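Local atomic coordinates of GCN5-related N-acetyltransferase (Kribbella flavida, PDB entry 4MY0), a protein that binds acetyl coenzyme A and, as a GCN5-related N-acetyltransferase, probably passes the acetyl group to an amino group, possibly that of an aminoglycoside. Residues G318-L322 with T332-G338; E202-A206 with V215-S219; W74-R79 with H179-R183; D20-V24 with E61-A65. All coordinates share one frame; numbering follows the deposited sequence.

Interaction 1 (G318-L322 with T332-G338)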
loop_
_atom_site.group_PDB
_atom_site.type_symbol
_atom_site.label_atom_id
_atom_site.label_comp_id
_atom_site.label_asym_id
_atom_site.label_seq_id
_atom_site.Cartn_x
_atom_site.Cartn_y
_atom_site.Cartn_z
ATOM N N GLY C 318 -20.030 44.540 -23.250
ATOM C CA GLY C 318 -20.041 45.411 -24.422
ATOM C C GLY C 318 -18.753 45.307 -25.213
ATOM O O GLY C 318 -17.911 44.426 -24.950
ATOM N N ARG C 319 -18.594 46.202 -26.185
ATOM C CA ARG C 319 -17.432 46.161 -27.059
ATOM C C ARG C 319 -16.334 47.109 -26.598
ATOM O O ARG C 319 -16.556 48.303 -26.391
ATOM C CB ARG C 319 -17.815 46.473 -28.503
ATOM C CG ARG C 319 -16.660 46.266 -29.457
ATOM C CD ARG C 319 -17.141 46.321 -30.877
ATOM N NE ARG C 319 -16.067 46.114 -31.841
ATOM C CZ ARG C 319 -16.227 45.427 -32.964
ATOM N NH1 ARG C 319 -17.406 44.876 -33.229
ATOM N NH2 ARG C 319 -15.218 45.283 -33.815
ATOM N N TRP C 320 -15.138 46.558 -26.470
ATOM C CA TRP C 320 -13.995 47.288 -25.974
ATOM C C TRP C 320 -12.848 47.212 -26.971
ATOM O O TRP C 320 -12.752 46.268 -27.755
ATOM C CB TRP C 320 -13.549 46.667 -24.651
ATOM C CG TRP C 320 -14.573 46.743 -23.563
ATOM C CD1 TRP C 320 -15.527 45.810 -23.264
ATOM C CD2 TRP C 320 -14.732 47.799 -22.608
ATOM N NE1 TRP C 320 -16.274 46.230 -22.191
ATOM C CE2 TRP C 320 -15.804 47.449 -21.768
ATOM C CE3 TRP C 320 -14.072 49.014 -22.386
ATOM C CZ2 TRP C 320 -16.233 48.271 -20.717
ATOM C CZ3 TRP C 320 -14.502 49.834 -21.347
ATOM C CH2 TRP C 320 -15.571 49.460 -20.526
ATOM N N HIS C 321 -11.989 48.220 -26.949
ATOM C CA HIS C 321 -10.757 48.186 -27.717
ATOM C C HIS C 321 -9.572 47.999 -26.770
ATOM O O HIS C 321 -9.425 48.727 -25.778
ATOM C CB HIS C 321 -10.585 49.466 -28.530
ATOM C CG HIS C 321 -9.288 49.522 -29.271
ATOM N ND1 HIS C 321 -9.042 48.763 -30.396
ATOM C CD2 HIS C 321 -8.151 50.213 -29.026
ATOM C CE1 HIS C 321 -7.813 48.994 -30.820
ATOM N NE2 HIS C 321 -7.251 49.871 -30.006
ATOM N N LEU C 322 -8.746 46.998 -27.052
ATOM C CA LEU C 322 -7.541 46.762 -26.263
ATOM C C LEU C 322 -6.314 47.331 -26.981
ATOM O O LEU C 322 -6.022 46.970 -28.128
ATOM C CB LEU C 322 -7.361 45.269 -25.986
ATOM C CG LEU C 322 -6.085 44.860 -25.238
ATOM C CD1 LEU C 322 -6.128 45.303 -23.780
ATOM C CD2 LEU C 322 -5.868 43.358 -25.340
ATOM N N THR C 332 -10.600 50.424 -23.715
ATOM C CA THR C 332 -11.543 51.536 -23.870
ATOM C C THR C 332 -12.763 51.116 -24.699
ATOM O O THR C 332 -12.665 50.204 -25.522
ATOM C CB THR C 332 -10.877 52.748 -24.562
ATOM O OG1 THR C 332 -10.293 52.326 -25.800
ATOM C CG2 THR C 332 -9.795 53.362 -23.673
ATOM N N PRO C 333 -13.913 51.792 -24.498
ATOM C CA PRO C 333 -15.125 51.469 -25.265
ATOM C C PRO C 333 -14.937 51.630 -26.768
ATOM O O PRO C 333 -14.241 52.557 -27.192
ATOM C CB PRO C 333 -16.131 52.513 -24.770
ATOM C CG PRO C 333 -15.671 52.849 -23.388
ATOM C CD PRO C 333 -14.172 52.837 -23.489
ATOM N N SER C 334 -15.559 50.755 -27.556
ATOM C CA SER C 334 -15.477 50.834 -29.020
ATOM C C SER C 334 -16.863 50.999 -29.639
ATOM O O SER C 334 -17.812 50.351 -29.201
ATOM C CB SER C 334 -14.813 49.573 -29.592
ATOM O OG SER C 334 -14.781 49.600 -31.016
ATOM N N ASP C 335 -16.982 51.841 -30.665
ATOM C CA ASP C 335 -18.266 51.994 -31.346
ATOM C C ASP C 335 -18.314 51.214 -32.664
ATOM O O ASP C 335 -19.221 51.406 -33.484
ATOM C CB ASP C 335 -18.616 53.472 -31.553
ATOM C CG ASP C 335 -17.495 54.261 -32.206
ATOM O OD1 ASP C 335 -16.600 53.636 -32.816
ATOM O OD2 ASP C 335 -17.519 55.514 -32.121
ATOM N N ARG C 336 -17.340 50.323 -32.849
ATOM C CA ARG C 336 -17.266 49.496 -34.049
ATOM C C ARG C 336 -18.278 48.348 -33.960
ATOM O O ARG C 336 -18.784 48.054 -32.873
ATOM C CB ARG C 336 -15.828 48.989 -34.268
ATOM C CG ARG C 336 -14.829 50.120 -34.619
ATOM C CD ARG C 336 -13.393 49.617 -34.843
ATOM N NE ARG C 336 -12.665 49.417 -33.591
ATOM C CZ ARG C 336 -12.013 50.379 -32.937
ATOM N NH1 ARG C 336 -11.385 50.107 -31.799
ATOM N NH2 ARG C 336 -11.988 51.614 -33.415
ATOM N N SER C 337 -18.603 47.726 -35.096
ATOM C CA SER C 337 -19.638 46.685 -35.115
ATOM C C SER C 337 -19.356 45.519 -36.070
ATOM O O SER C 337 -20.199 44.639 -36.234
ATOM C CB SER C 337 -21.007 47.296 -35.427
ATOM O OG SER C 337 -20.998 47.964 -36.678
ATOM N N GLY C 338 -18.179 45.516 -36.694
ATOM C CA GLY C 338 -17.782 44.419 -37.569
ATOM C C GLY C 338 -17.423 43.155 -36.797
ATOM O O GLY C 338 -17.615 43.088 -35.580
#
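R319 meets the segment T332-G338 with both its backbone and its side chain. Its O accepts from S334 N at 2.9 Å, the donor lying above the carbonyl plane. With CG anti to the backbone N (chi1 -173°) and the chain extended to NE, the guanidinium reaches the loop that follows strand 328-333, where NH1 donates almost straight to G338 O (3.0 Å, 170°) within the guanidinium plane. One face lies against the backbone of R336 and S337, and NE forms a salt bridge with D305. A leucine in place of R319 would probably leave G338 O without this donor and D305 with one positive partner fewer. W320 brings the CE3-CZ3 side of its indole obliquely to P333, CZ3 to CD 3.7 Å, while NE1 is held by Q316 O. At H321 the backbone pairs with T332, T332 N donating to H321 O at 2.9 Å; the imidazole uses E303 and D305, the latter also gripped by R336 NH1 and S334 OG. S334 OG accepts from R336 N (3.2 Å), an ST turn. The pairing belongs to the beta hairpin of strands 318-325 and 328-333, edging the sheet of the sterol carrier protein-like domain.

Interaction 2 (E202-A206 with V215-S219)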
loop_
_atom_site.group_PDB
_atom_site.type_symbol
_atom_site.label_atom_id
_atom_site.label_comp_id
_atom_site.label_asym_id
_atom_site.label_seq_id
_atom_site.Cartn_x
_atom_site.Cartn_y
_atom_site.Cartn_z
ATOM N N GLU C 202 7.387 28.932 14.824
ATOM C CA GLU C 202 8.550 28.098 15.139
ATOM C C GLU C 202 8.679 26.846 14.264
ATOM O O GLU C 202 9.736 26.224 14.225
ATOM C CB GLU C 202 8.540 27.692 16.618
ATOM C CG GLU C 202 9.297 28.642 17.537
ATOM C CD GLU C 202 9.165 28.265 19.009
ATOM O OE1 GLU C 202 9.526 27.122 19.372
ATOM O OE2 GLU C 202 8.696 29.114 19.799
ATOM N N GLU C 203 7.607 26.483 13.566
ATOM C CA GLU C 203 7.615 25.301 12.702
ATOM C C GLU C 203 8.165 25.613 11.320
ATOM O O GLU C 203 8.447 24.708 10.526
ATOM C CB GLU C 203 6.213 24.702 12.609
ATOM C CG GLU C 203 5.630 24.427 13.991
ATOM C CD GLU C 203 4.266 23.778 13.941
ATOM O OE1 GLU C 203 3.832 23.242 14.985
ATOM O OE2 GLU C 203 3.632 23.816 12.862
ATOM N N ASN C 204 8.337 26.898 11.038
ATOM C CA ASN C 204 8.910 27.314 9.766
ATOM C C ASN C 204 10.370 27.683 9.931
ATOM O O ASN C 204 10.728 28.393 10.876
ATOM C CB ASN C 204 8.107 28.478 9.188
ATOM C CG ASN C 204 6.709 28.059 8.803
ATOM O OD1 ASN C 204 6.491 26.911 8.388
ATOM N ND2 ASN C 204 5.745 28.960 8.967
ATOM N N PHE C 205 11.209 27.192 9.021
ATOM C CA PHE C 205 12.643 27.430 9.111
ATOM C C PHE C 205 13.033 28.367 7.969
ATOM O O PHE C 205 12.995 27.970 6.804
ATOM C CB PHE C 205 13.422 26.108 9.014
ATOM C CG PHE C 205 12.889 25.006 9.911
ATOM C CD1 PHE C 205 12.280 25.302 11.134
ATOM C CD2 PHE C 205 13.000 23.673 9.528
ATOM C CE1 PHE C 205 11.776 24.288 11.954
ATOM C CE2 PHE C 205 12.510 22.651 10.341
ATOM C CZ PHE C 205 11.889 22.958 11.552
ATOM N N ALA C 206 13.375 29.610 8.304
ATOM C CA ALA C 206 13.658 30.640 7.300
ATOM C C ALA C 206 15.127 31.041 7.327
ATOM O O ALA C 206 15.682 31.256 8.392
ATOM C CB ALA C 206 12.776 31.875 7.537
ATOM N N VAL C 215 12.310 29.352 2.860
ATOM C CA VAL C 215 11.500 28.986 4.010
ATOM C C VAL C 215 11.070 27.545 3.817
ATOM O O VAL C 215 10.513 27.190 2.778
ATOM C CB VAL C 215 10.259 29.875 4.141
ATOM C CG1 VAL C 215 9.483 29.515 5.413
ATOM C CG2 VAL C 215 10.678 31.359 4.162
ATOM N N TYR C 216 11.353 26.701 4.803
ATOM C CA TYR C 216 10.961 25.300 4.706
ATOM C C TYR C 216 10.536 24.734 6.056
ATOM O O TYR C 216 10.629 25.414 7.087
ATOM C CB TYR C 216 12.062 24.448 4.059
ATOM C CG TYR C 216 13.341 24.318 4.858
ATOM C CD1 TYR C 216 13.638 23.147 5.545
ATOM C CD2 TYR C 216 14.265 25.352 4.900
ATOM C CE1 TYR C 216 14.807 23.019 6.257
ATOM C CE2 TYR C 216 15.440 25.234 5.616
ATOM C CZ TYR C 216 15.707 24.068 6.293
ATOM O OH TYR C 216 16.894 23.950 6.987
ATOM N N ASN C 217 10.031 23.502 6.041
ATOM C CA ASN C 217 9.531 22.867 7.261
ATOM C C ASN C 217 9.455 21.354 7.093
ATOM O O ASN C 217 9.665 20.835 5.990
ATOM C CB ASN C 217 8.152 23.425 7.635
ATOM C CG ASN C 217 7.231 23.555 6.431
ATOM O OD1 ASN C 217 6.758 22.558 5.885
ATOM N ND2 ASN C 217 6.980 24.793 6.006
ATOM N N TRP C 218 9.158 20.645 8.181
ATOM C CA TRP C 218 9.012 19.194 8.112
ATOM C C TRP C 218 7.679 18.801 7.518
ATOM O O TRP C 218 6.658 19.403 7.843
ATOM C CB TRP C 218 9.128 18.585 9.504
ATOM C CG TRP C 218 10.525 18.653 10.033
ATOM C CD1 TRP C 218 11.028 19.558 10.927
ATOM C CD2 TRP C 218 11.612 17.786 9.683
ATOM N NE1 TRP C 218 12.354 19.295 11.157
ATOM C CE2 TRP C 218 12.736 18.209 10.411
ATOM C CE3 TRP C 218 11.732 16.674 8.843
ATOM C CZ2 TRP C 218 13.974 17.571 10.312
ATOM C CZ3 TRP C 218 12.957 16.043 8.743
ATOM C CH2 TRP C 218 14.066 16.499 9.468
ATOM N N SER C 219 7.693 17.768 6.675
ATOM C CA SER C 219 6.459 17.174 6.157
ATOM C C SER C 219 6.554 15.637 6.257
ATOM O O SER C 219 7.103 14.992 5.369
ATOM C CB SER C 219 6.229 17.620 4.709
ATOM O OG SER C 219 4.934 17.280 4.253
HETATM O O HOH W 1 8.474 21.990 10.623
#
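F205 and Y216 form an antiparallel hydrogen-bonded pair, F205 N to Y216 O at 2.7 Å and Y216 N to F205 O at 2.9 Å, and A206 with V215 follows as a non-hydrogen-bonded pair. The side chains of the first pair project from the same face of the sheet and meet as a T-shaped aromatic pair. The phenyl edge is turned toward the tyrosine face, with centroids 5.6 Å apart and planes at 87°. Y216 places CG between its own N and carbonyl carbon (chi1 66°), which turns the ring's face to F205 CB; that carbon sits over the face, 4.1 Å from the ring centroid, in a CH-pi contact. Farther along the same edge the phenyl meets W218, F205 CE2 touching CD1 of the indole at 3.5 Å, and the three rings make an aromatic cluster. This is the beta hairpin of strands 205-209 and 212-219 in the second GNAT domain, and the cluster lies at a subunit interface: W218 NE1 donates to A26 O of the second subunit, while R27 of that subunit packs on F205. An alanine at F205 would probably open a gap beside both Y216 and W218 and leave the indole less firmly held at its intersubunit bond. Beyond the cluster, N204 and N217 run side by side, their amide planes 48° apart, with a weak bond from N217 ND2 to N204 OD1 (3.2 Å); N204 ND2 is held by W198 O. Where the strands part, a water donates to E203 O (2.7 Å) and accepts from W218 N (2.9 Å).

Interaction 3 (W74-R79 with H179-R183)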
loop_
_atom_site.group_PDB
_atom_site.type_symbol
_atom_site.label_atom_id
_atom_site.label_comp_id
_atom_site.label_asym_id
_atom_site.label_seq_id
_atom_site.Cartn_x
_atom_site.Cartn_y
_atom_site.Cartn_z
ATOM N N TRP C 74 0.498 38.925 -8.757
ATOM C CA TRP C 74 1.425 39.343 -9.801
ATOM C C TRP C 74 0.840 38.987 -11.160
ATOM O O TRP C 74 0.344 37.875 -11.350
ATOM C CB TRP C 74 2.766 38.637 -9.618
ATOM C CG TRP C 74 3.596 39.191 -8.485
ATOM C CD1 TRP C 74 3.667 38.721 -7.201
ATOM C CD2 TRP C 74 4.483 40.315 -8.551
ATOM N NE1 TRP C 74 4.546 39.487 -6.469
ATOM C CE2 TRP C 74 5.062 40.471 -7.274
ATOM C CE3 TRP C 74 4.841 41.205 -9.569
ATOM C CZ2 TRP C 74 5.977 41.487 -6.985
ATOM C CZ3 TRP C 74 5.758 42.206 -9.287
ATOM C CH2 TRP C 74 6.315 42.341 -8.005
ATOM N N TRP C 75 0.878 39.935 -12.093
ATOM C CA TRP C 75 0.541 39.633 -13.481
ATOM C C TRP C 75 1.484 40.372 -14.413
ATOM O O TRP C 75 1.510 41.620 -14.438
ATOM C CB TRP C 75 -0.926 39.957 -13.784
ATOM C CG TRP C 75 -1.865 38.928 -13.204
ATOM C CD1 TRP C 75 -2.645 39.065 -12.087
ATOM C CD2 TRP C 75 -2.098 37.600 -13.696
ATOM N NE1 TRP C 75 -3.361 37.910 -11.868
ATOM C CE2 TRP C 75 -3.038 36.991 -12.837
ATOM C CE3 TRP C 75 -1.608 36.868 -14.781
ATOM C CZ2 TRP C 75 -3.499 35.683 -13.032
ATOM C CZ3 TRP C 75 -2.060 35.558 -14.968
ATOM C CH2 TRP C 75 -2.996 34.985 -14.102
ATOM N N GLY C 76 2.279 39.597 -15.156
ATOM C CA GLY C 76 3.318 40.153 -16.011
ATOM C C GLY C 76 4.255 41.073 -15.260
ATOM O O GLY C 76 4.652 42.122 -15.770
ATOM N N GLY C 77 4.609 40.702 -14.032
ATOM C CA GLY C 77 5.568 41.495 -13.278
ATOM C C GLY C 77 5.028 42.780 -12.658
ATOM O O GLY C 77 5.804 43.633 -12.233
ATOM N N ARG C 78 3.704 42.921 -12.594
ATOM C CA ARG C 78 3.097 44.005 -11.817
ATOM C C ARG C 78 2.074 43.464 -10.804
ATOM O O ARG C 78 1.478 42.401 -11.015
ATOM C CB ARG C 78 2.465 45.058 -12.736
ATOM C CG ARG C 78 3.470 45.782 -13.634
ATOM C CD ARG C 78 3.131 47.267 -13.787
ATOM N NE ARG C 78 1.976 47.493 -14.648
ATOM C CZ ARG C 78 1.058 48.442 -14.453
ATOM N NH1 ARG C 78 1.137 49.260 -13.412
ATOM N NH2 ARG C 78 0.045 48.563 -15.297
ATOM N N ARG C 79 1.872 44.191 -9.706
ATOM C CA ARG C 79 0.944 43.750 -8.655
ATOM C C ARG C 79 -0.474 44.231 -8.925
ATOM O O ARG C 79 -0.695 45.417 -9.142
ATOM C CB ARG C 79 1.382 44.274 -7.282
ATOM C CG ARG C 79 2.760 43.806 -6.814
ATOM C CD ARG C 79 3.126 44.556 -5.542
ATOM N NE ARG C 79 4.494 44.312 -5.114
ATOM C CZ ARG C 79 5.556 44.934 -5.621
ATOM N NH1 ARG C 79 5.407 45.828 -6.593
ATOM N NH2 ARG C 79 6.771 44.646 -5.167
ATOM N N HIS C 179 10.325 39.046 -9.050
ATOM C CA HIS C 179 9.130 38.922 -9.871
ATOM C C HIS C 179 9.018 40.017 -10.929
ATOM O O HIS C 179 8.405 39.795 -11.974
ATOM C CB HIS C 179 7.879 38.874 -8.993
ATOM C CG HIS C 179 7.777 37.625 -8.175
ATOM N ND1 HIS C 179 8.490 36.484 -8.474
ATOM C CD2 HIS C 179 7.054 37.338 -7.067
ATOM C CE1 HIS C 179 8.213 35.546 -7.584
ATOM N NE2 HIS C 179 7.343 36.037 -6.721
ATOM N N GLU C 180 9.603 41.187 -10.666
ATOM C CA GLU C 180 9.614 42.261 -11.667
ATOM C C GLU C 180 10.569 41.942 -12.810
ATOM O O GLU C 180 10.296 42.254 -13.970
ATOM C CB GLU C 180 9.985 43.613 -11.039
ATOM C CG GLU C 180 8.917 44.173 -10.115
ATOM C CD GLU C 180 9.360 45.420 -9.374
ATOM O OE1 GLU C 180 10.585 45.655 -9.271
ATOM O OE2 GLU C 180 8.475 46.164 -8.893
ATOM N N ALA C 181 11.693 41.317 -12.470
ATOM C CA ALA C 181 12.717 40.966 -13.454
ATOM C C ALA C 181 12.240 39.836 -14.367
ATOM O O ALA C 181 12.507 39.849 -15.565
ATOM C CB ALA C 181 14.009 40.561 -12.755
ATOM N N SER C 182 11.550 38.854 -13.797
ATOM C CA SER C 182 11.059 37.732 -14.592
ATOM C C SER C 182 9.653 37.961 -15.187
ATOM O O SER C 182 9.157 37.123 -15.938
ATOM C CB SER C 182 11.072 36.448 -13.766
ATOM O OG SER C 182 10.031 36.462 -12.804
ATOM N N ARG C 183 9.027 39.094 -14.867
ATOM C CA ARG C 183 7.646 39.366 -15.290
ATOM C C ARG C 183 6.708 38.246 -14.862
ATOM O O ARG C 183 5.881 37.774 -15.646
ATOM C CB ARG C 183 7.559 39.580 -16.802
ATOM C CG ARG C 183 8.127 40.909 -17.249
ATOM C CD ARG C 183 8.502 40.852 -18.706
ATOM N NE ARG C 183 9.950 40.842 -18.876
ATOM C CZ ARG C 183 10.655 39.800 -19.303
ATOM N NH1 ARG C 183 10.049 38.664 -19.624
ATOM N NH2 ARG C 183 11.974 39.902 -19.418
HETATM O O HOH W 2 5.923 46.100 -10.632
#
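W74 turns one face of its indole to H179, and the two side chains cross at about a right angle. The contact sets the tight hairpin between strands 61-75 and 78-90, a type I' turn from W75 to R78, against the C-terminal end of helix 168-182. The edge of the imidazole points at the five-membered ring of W74 in a T-shaped arrangement, planes 77° apart, with H179 CD2 3.4 Å from W74 NE1. Over the neighbouring six-membered ring sits H179 CB, 3.6 Å from its centroid and nearly on the normal, a CH-pi contact. With CG anti to the carbonyl carbon (chi1 -68°), the imidazole swings from CB above the six-membered ring to put CD2 over the five-membered one. On the opposite face of W74 lies R79, its CG toward the rim and its guanidinium face above CH2, so that the indole is sandwiched. E180 comes in at the indole edge, CG 3.8 Å from W74 CZ3, and its carboxylate makes a long salt bridge, OE2 to R79 NH1 at 3.8 Å. Backbone packs closely where the helix stops: R183 adopts positive phi, and G77 lies against it with their CA atoms 3.6 Å apart. One water donates both to G77 O, at 2.9 Å, and to E180 OE2, at 3.1 Å.

Interaction 4 (D20-V24 with E61-A65)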
loop_
_atom_site.group_PDB
_atom_site.type_symbol
_atom_site.label_atom_id
_atom_site.label_comp_id
_atom_site.label_asym_id
_atom_site.label_seq_id
_atom_site.Cartn_x
_atom_site.Cartn_y
_atom_site.Cartn_z
ATOM N N ASP C 20 -21.458 29.938 14.872
ATOM C CA ASP C 20 -22.389 29.383 13.887
ATOM C C ASP C 20 -21.705 29.070 12.552
ATOM O O ASP C 20 -21.974 28.025 11.937
ATOM C CB ASP C 20 -23.579 30.323 13.680
ATOM C CG ASP C 20 -24.395 30.512 14.949
ATOM O OD1 ASP C 20 -25.275 29.663 15.213
ATOM O OD2 ASP C 20 -24.152 31.501 15.684
ATOM N N VAL C 21 -20.827 29.962 12.095
ATOM C CA VAL C 21 -20.073 29.682 10.871
ATOM C C VAL C 21 -19.241 28.417 11.063
ATOM O O VAL C 21 -19.166 27.578 10.167
ATOM C CB VAL C 21 -19.173 30.859 10.473
ATOM C CG1 VAL C 21 -18.260 30.459 9.312
ATOM C CG2 VAL C 21 -20.031 32.074 10.096
ATOM N N LEU C 22 -18.637 28.271 12.246
ATOM C CA LEU C 22 -17.870 27.065 12.562
ATOM C C LEU C 22 -18.693 25.776 12.482
ATOM O O LEU C 22 -18.164 24.743 12.060
ATOM C CB LEU C 22 -17.203 27.171 13.934
ATOM C CG LEU C 22 -15.945 28.031 13.947
ATOM C CD1 LEU C 22 -15.431 28.186 15.364
ATOM C CD2 LEU C 22 -14.882 27.420 13.053
ATOM N N ARG C 23 -19.968 25.829 12.888
ATOM C CA ARG C 23 -20.853 24.669 12.732
ATOM C C ARG C 23 -21.004 24.311 11.265
ATOM O O ARG C 23 -20.884 23.146 10.888
ATOM C CB ARG C 23 -22.245 24.923 13.322
ATOM C CG ARG C 23 -23.153 23.666 13.283
ATOM C CD ARG C 23 -24.631 23.978 13.010
ATOM N NE ARG C 23 -25.135 25.012 13.911
ATOM C CZ ARG C 23 -25.478 26.239 13.529
ATOM N NH1 ARG C 23 -25.408 26.589 12.252
ATOM N NH2 ARG C 23 -25.914 27.114 14.426
ATOM N N VAL C 24 -21.277 25.312 10.432
ATOM C CA VAL C 24 -21.449 25.061 9.007
ATOM C C VAL C 24 -20.140 24.546 8.395
ATOM O O VAL C 24 -20.139 23.664 7.535
ATOM C CB VAL C 24 -21.917 26.325 8.262
ATOM C CG1 VAL C 24 -22.148 26.014 6.777
ATOM C CG2 VAL C 24 -23.179 26.864 8.890
ATOM N N GLU C 61 -30.566 32.093 11.663
ATOM C CA GLU C 61 -29.621 30.982 11.602
ATOM C C GLU C 61 -28.648 31.162 10.424
ATOM O O GLU C 61 -29.079 31.388 9.285
ATOM C CB GLU C 61 -30.369 29.657 11.455
ATOM C CG GLU C 61 -29.746 28.506 12.218
ATOM C CD GLU C 61 -30.076 28.548 13.705
ATOM O OE1 GLU C 61 -31.279 28.555 14.054
ATOM O OE2 GLU C 61 -29.132 28.577 14.524
ATOM N N VAL C 62 -27.343 31.068 10.694
ATOM C CA VAL C 62 -26.335 31.141 9.630
ATOM C C VAL C 62 -26.391 29.854 8.815
ATOM O O VAL C 62 -26.326 28.763 9.353
ATOM C CB VAL C 62 -24.909 31.365 10.177
ATOM C CG1 VAL C 62 -23.878 31.200 9.058
ATOM C CG2 VAL C 62 -24.778 32.751 10.823
ATOM N N VAL C 63 -26.514 29.984 7.506
ATOM C CA VAL C 63 -26.743 28.826 6.643
ATOM C C VAL C 63 -25.597 28.681 5.612
ATOM O O VAL C 63 -25.383 27.611 5.017
ATOM C CB VAL C 63 -28.154 29.008 6.021
ATOM C CG1 VAL C 63 -28.246 28.519 4.613
ATOM C CG2 VAL C 63 -29.221 28.394 6.941
ATOM N N ALA C 64 -24.832 29.756 5.432
ATOM C CA ALA C 64 -23.715 29.755 4.474
ATOM C C ALA C 64 -22.731 30.880 4.786
ATOM O O ALA C 64 -23.096 31.887 5.410
ATOM C CB ALA C 64 -24.234 29.879 3.033
ATOM N N ALA C 65 -21.480 30.723 4.371
ATOM C CA ALA C 65 -20.481 31.758 4.665
ATOM C C ALA C 65 -19.295 31.674 3.713
ATOM O O ALA C 65 -19.002 30.612 3.179
ATOM C CB ALA C 65 -20.005 31.653 6.131
#
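V62 is the main bump of strand 61-65, and it fits a hollow on helix 20-24 lined by D20, V21 and V24. Its CB rests 3.9 Å from D20 CB, and its CG1 touches V21 CG2. One turn along the helix, V24 drops into the dip beside the strand backbone, CG2 3.7 Å from V62 O and CG1 reaching toward V63 O. V21, with CG1 anti to the backbone N (chi1 172°), straddles the small A65, whose CB meets CG1 at 3.8 Å and touches CG2 a little farther off. This is alpha/beta packing of the first GNAT domain, helix 18-26 lying on the face of strand 61-75 with the short segments' axes 8.0 Å apart and at 57°. Between the strand residues that face the helix, V63 and A64 point away from it and lie together opposite the single residue V56 of strand 53-58, a classic beta bulge; the side chain of V63 comes within about 5 Å of that of V90, which binds acetyl-CoA. Beside this valine packing the R23 chain doubles back to bring NH2 close to two carboxylates: 2.7 Å from D20 OD1, in a salt bridge whose hydrogen bond is weak, and 3.5 Å from E61 OE2. The arginine probably offsets the repulsion of these two neighbouring acids; E61 also has a long, weak ion pair with R162 of the fourth subunit.

In the fold
From the N terminus, interaction 4 comes first, bringing helix 18-26 and strand 61-75 together after 36 intervening residues. Interaction 3 starts farther along that same strand, at its turn into strand 78-90, and closes the longest loop, 99 residues; the two contacts lie on opposite sides of the chain's centre, their centres about 38 Å apart. Interaction 2 is local, a hairpin with eight residues between its segments, in the second GNAT domain, and interaction 1 is a similar hairpin in the C-terminal sterol carrier protein-like domain, its centre about 51 Å from that of interaction 2. All four follow in series, none nested or crossing; residues 74-79 with 179-183 tie the 61-75/78-90 hairpin to helix 168-182.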